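Local coordinates for protein alpha-1,3-glucanase (Paenibacillus glycanilyticus, PDB 6K0P) that probably hydrolyses alpha-1,3-glucan as a family 87 glycoside hydrolase, here an engineered variant of the catalytic domain bound to the disaccharide nigerose, at residues S191-L200 against I212-S223. The protein carries 1 engineered substitution. Numbering follows the deposited sequence.
Sequences SASKSIDQAL and IYIPAGEWTINS. With GLC (alpha-D-glucopyranose), chain D.
I196 of helix 196-200 meets I212, I214 and I221 where the helix packs over the first turns of a right-handed parallel beta-helix, the pectate-lyase-like fold of this domain. The helix runs nearly antiparallel to strand 212-214, at 156°, and their axes come within 8.9 Å. The two branches of I196 divide the work. With CG1 beside the backbone N (chi1 -63°), CG2 stands anti to that N and meets I212 CD1. Its CD1 lies 3.8 Å from I221 CG2 and farther from I214 CD1. I212 CG2 is wedged against the next turn of the helix: it sits 3.7 Å from A199 CB and also touches L200 CD2. I225 and L244, on strands 224-227 and 242-245, also touch I196.

At the other end, W219 lays its six-membered ring by the turn S191-K194. Its CZ3 is 3.4 Å from S191 O, an oblique approach, and A192 N lies at the ring edge. NE1 holds the indole in place by donating to P215 O at 2.9 Å, from above the carbonyl plane. With W219 cut back to alanine, the S191 carbonyl would probably lose the indole beside it, and P215 O its N-H donor.

No direct hydrogen bond crosses the contact, but two waters do. One donates to T220 O and accepts weakly from I196 N. The other joins D197 OD2 to S223 OG.

Further out, S195 and Q198 form a capping box that fixes the start of the helix. S191 OG accepts from S193 N in an ST turn. Next to W219, E218 reaches with an extended chain into a glycan pocket, where its OE2 accepts a hydrogen bond from glucose O1 at 2.6 Å.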
loop_
_atom_site.group_PDB
_atom_site.type_symbol
_atom_site.label_atom_id
_atom_site.label_comp_id
_atom_site.label_asym_id
_atom_site.label_seq_id
_atom_site.Cartn_x
_atom_site.Cartn_y
_atom_site.Cartn_z
ATOM N N SER A 191 19.879 5.281 25.048
ATOM C CA SER A 191 21.267 5.655 24.817
ATOM C C SER A 191 22.062 4.401 24.490
ATOM O O SER A 191 21.540 3.286 24.516
ATOM C CB SER A 191 21.863 6.304 26.067
ATOM O OG SER A 191 22.113 5.298 27.037
ATOM N N ALA A 192 23.355 4.595 24.209
ATOM C CA ALA A 192 24.235 3.465 23.924
ATOM C C ALA A 192 24.227 2.422 25.039
ATOM O O ALA A 192 24.486 1.243 24.779
ATOM C CB ALA A 192 25.657 3.954 23.651
ATOM N N SER A 193 23.932 2.816 26.278
ATOM C CA SER A 193 23.931 1.853 27.378
ATOM C C SER A 193 22.581 1.712 28.068
ATOM O O SER A 193 22.490 1.008 29.080
ATOM C CB SER A 193 25.010 2.177 28.412
ATOM O OG SER A 193 24.775 3.453 28.968
ATOM N N LYS A 194 21.530 2.353 27.559
ATOM C CA LYS A 194 20.196 2.222 28.134
ATOM C C LYS A 194 19.242 1.819 27.019
ATOM O O LYS A 194 18.982 2.603 26.101
ATOM C CB LYS A 194 19.742 3.511 28.818
ATOM C CG LYS A 194 18.416 3.350 29.555
ATOM C CD LYS A 194 17.983 4.633 30.249
ATOM C CE LYS A 194 19.028 5.120 31.248
ATOM N NZ LYS A 194 18.580 6.344 31.962
ATOM N N SER A 195 18.732 0.596 27.094
ATOM C CA SER A 195 17.896 0.073 26.031
ATOM C C SER A 195 16.501 0.697 26.076
ATOM O O SER A 195 16.111 1.367 27.038
ATOM C CB SER A 195 17.760 -1.437 26.174
ATOM O OG SER A 195 16.979 -1.728 27.316
ATOM N N ILE A 196 15.742 0.461 25.000
ATOM C CA ILE A 196 14.339 0.873 24.961
ATOM C C ILE A 196 13.571 0.309 26.156
ATOM O O ILE A 196 12.841 1.032 26.846
ATOM C CB ILE A 196 13.702 0.464 23.619
ATOM C CG1 ILE A 196 14.387 1.189 22.456
ATOM C CG2 ILE A 196 12.203 0.742 23.628
ATOM C CD1 ILE A 196 14.037 0.631 21.076
ATOM N N ASP A 197 13.729 -0.993 26.424
ATOM C CA ASP A 197 13.041 -1.593 27.567
ATOM C C ASP A 197 13.462 -0.948 28.886
ATOM O O ASP A 197 12.628 -0.744 29.774
ATOM C CB ASP A 197 13.298 -3.100 27.623
ATOM C CG ASP A 197 12.197 -3.919 26.949
ATOM O OD1 ASP A 197 11.017 -3.485 26.921
ATOM O OD2 ASP A 197 12.514 -5.032 26.486
ATOM N N GLN A 198 14.756 -0.642 29.043
ATOM C CA GLN A 198 15.222 -0.021 30.284
ATOM C C GLN A 198 14.681 1.396 30.437
ATOM O O GLN A 198 14.302 1.809 31.543
ATOM C CB GLN A 198 16.749 -0.045 30.347
ATOM C CG GLN A 198 17.321 -1.447 30.510
ATOM C CD GLN A 198 18.832 -1.478 30.420
ATOM O OE1 GLN A 198 19.437 -0.779 29.602
ATOM N NE2 GLN A 198 19.454 -2.298 31.260
ATOM N N ALA A 199 14.635 2.155 29.340
ATOM C CA ALA A 199 14.053 3.493 29.390
ATOM C C ALA A 199 12.577 3.434 29.758
ATOM O O ALA A 199 12.093 4.259 30.543
ATOM C CB ALA A 199 14.252 4.203 28.050
ATOM N N LEU A 200 11.850 2.448 29.219
ATOM C CA LEU A 200 10.429 2.313 29.530
ATOM C C LEU A 200 10.205 1.925 30.987
ATOM O O LEU A 200 9.249 2.392 31.610
ATOM C CB LEU A 200 9.769 1.302 28.591
ATOM C CG LEU A 200 9.496 1.846 27.188
ATOM C CD1 LEU A 200 9.161 0.699 26.257
ATOM C CD2 LEU A 200 8.364 2.861 27.191
ATOM N N ILE A 212 9.479 8.132 26.601
ATOM C CA ILE A 212 10.880 7.937 26.265
ATOM C C ILE A 212 11.204 8.674 24.978
ATOM O O ILE A 212 10.328 8.933 24.144
ATOM C CB ILE A 212 11.277 6.448 26.148
ATOM C CG1 ILE A 212 10.616 5.786 24.933
ATOM C CG2 ILE A 212 10.947 5.706 27.437
ATOM C CD1 ILE A 212 11.212 4.406 24.584
ATOM N N TYR A 213 12.476 9.027 24.838
ATOM C CA TYR A 213 13.015 9.623 23.627
ATOM C C TYR A 213 14.051 8.671 23.060
ATOM O O TYR A 213 14.918 8.178 23.792
ATOM C CB TYR A 213 13.679 10.966 23.945
ATOM C CG TYR A 213 14.442 11.562 22.786
ATOM C CD1 TYR A 213 13.776 12.070 21.671
ATOM C CD2 TYR A 213 15.834 11.623 22.808
ATOM C CE1 TYR A 213 14.485 12.623 20.609
ATOM C CE2 TYR A 213 16.541 12.187 21.758
ATOM C CZ TYR A 213 15.866 12.678 20.667
ATOM O OH TYR A 213 16.594 13.233 19.637
ATOM N N ILE A 214 13.956 8.407 21.760
ATOM C CA ILE A 214 14.899 7.527 21.083
ATOM C C ILE A 214 15.720 8.382 20.122
ATOM O O ILE A 214 15.183 8.879 19.119
ATOM C CB ILE A 214 14.200 6.372 20.359
ATOM C CG1 ILE A 214 13.179 5.709 21.286
ATOM C CG2 ILE A 214 15.230 5.351 19.893
ATOM C CD1 ILE A 214 12.455 4.489 20.677
ATOM N N PRO A 215 17.001 8.596 20.395
ATOM C CA PRO A 215 17.794 9.540 19.602
ATOM C C PRO A 215 18.046 9.024 18.196
ATOM O O PRO A 215 17.735 7.885 17.839
ATOM C CB PRO A 215 19.121 9.628 20.365
ATOM C CG PRO A 215 18.875 9.020 21.696
ATOM C CD PRO A 215 17.748 8.041 21.534
ATOM N N ALA A 216 18.654 9.892 17.390
ATOM C CA ALA A 216 19.158 9.461 16.094
ATOM C C ALA A 216 20.084 8.269 16.279
ATOM O O ALA A 216 20.860 8.206 17.242
ATOM C CB ALA A 216 19.925 10.614 15.440
ATOM N N GLY A 217 19.990 7.307 15.363
ATOM C CA GLY A 217 20.846 6.144 15.421
ATOM C C GLY A 217 20.135 4.882 15.000
ATOM O O GLY A 217 18.980 4.936 14.573
ATOM N N GLU A 218 20.817 3.747 15.101
ATOM C CA GLU A 218 20.216 2.444 14.866
ATOM C C GLU A 218 20.124 1.721 16.196
ATOM O O GLU A 218 21.133 1.562 16.892
ATOM C CB GLU A 218 21.056 1.614 13.900
ATOM C CG GLU A 218 21.187 2.192 12.502
ATOM C CD GLU A 218 21.945 1.247 11.590
ATOM O OE1 GLU A 218 22.041 0.050 11.938
ATOM O OE2 GLU A 218 22.418 1.689 10.531
ATOM N N TRP A 219 18.920 1.272 16.535
ATOM C CA TRP A 219 18.627 0.713 17.849
ATOM C C TRP A 219 17.983 -0.645 17.645
ATOM O O TRP A 219 16.946 -0.746 16.980
ATOM C CB TRP A 219 17.691 1.654 18.610
ATOM C CG TRP A 219 18.245 3.042 18.660
ATOM C CD1 TRP A 219 17.889 4.106 17.878
ATOM C CD2 TRP A 219 19.300 3.502 19.511
ATOM N NE1 TRP A 219 18.647 5.202 18.208
ATOM C CE2 TRP A 219 19.515 4.858 19.212
ATOM C CE3 TRP A 219 20.072 2.897 20.507
ATOM C CZ2 TRP A 219 20.476 5.623 19.865
ATOM C CZ3 TRP A 219 21.030 3.664 21.162
ATOM C CH2 TRP A 219 21.218 5.009 20.838
ATOM N N THR A 220 18.596 -1.688 18.198
ATOM C CA THR A 220 18.077 -3.033 17.994
ATOM C C THR A 220 16.714 -3.174 18.654
ATOM O O THR A 220 16.530 -2.809 19.822
ATOM C CB THR A 220 19.039 -4.057 18.589
ATOM O OG1 THR A 220 20.234 -4.093 17.803
ATOM C CG2 THR A 220 18.403 -5.457 18.601
ATOM N N ILE A 221 15.752 -3.687 17.901
ATOM C CA ILE A 221 14.517 -4.211 18.464
ATOM C C ILE A 221 14.520 -5.714 18.193
ATOM O O ILE A 221 14.268 -6.173 17.072
ATOM C CB ILE A 221 13.265 -3.494 17.941
ATOM C CG1 ILE A 221 13.260 -3.363 16.415
ATOM C CG2 ILE A 221 13.164 -2.105 18.564
ATOM C CD1 ILE A 221 11.913 -2.890 15.869
ATOM N N ASN A 222 14.866 -6.494 19.217
ATOM C CA ASN A 222 14.926 -7.944 19.074
ATOM C C ASN A 222 13.799 -8.637 19.822
ATOM O O ASN A 222 13.861 -9.848 20.059
ATOM C CB ASN A 222 16.294 -8.498 19.478
ATOM C CG ASN A 222 16.616 -8.275 20.941
ATOM O OD1 ASN A 222 15.752 -7.920 21.739
ATOM N ND2 ASN A 222 17.878 -8.484 21.299
ATOM N N SER A 223 12.767 -7.889 20.192
ATOM C CA SER A 223 11.661 -8.436 20.955
ATOM C C SER A 223 10.433 -7.596 20.676
ATOM O O SER A 223 10.510 -6.528 20.060
ATOM C CB SER A 223 11.971 -8.385 22.445
ATOM O OG SER A 223 12.052 -7.029 22.866
HETATM C C1 GLC D . 21.014 1.369 7.370
HETATM C C2 GLC D . 20.905 0.038 6.655
HETATM C C3 GLC D . 21.550 -0.028 5.264
HETATM C C4 GLC D . 21.218 1.229 4.529
HETATM C C5 GLC D . 21.738 2.382 5.335
HETATM C C6 GLC D . 21.597 3.715 4.614
HETATM O O1 GLC D . 22.229 1.466 7.949
HETATM O O2 GLC D . 21.383 -0.969 7.508
HETATM O O3 GLC D . 20.888 -1.008 4.513
HETATM O O4 GLC D . 21.860 1.207 3.288
HETATM O O5 GLC D . 20.916 2.440 6.462
HETATM O O6 GLC D . 20.275 4.037 4.257
HETATM O O HOH W 1 16.746 -1.386 22.422
HETATM O O HOH W 2 10.962 -6.682 25.321
#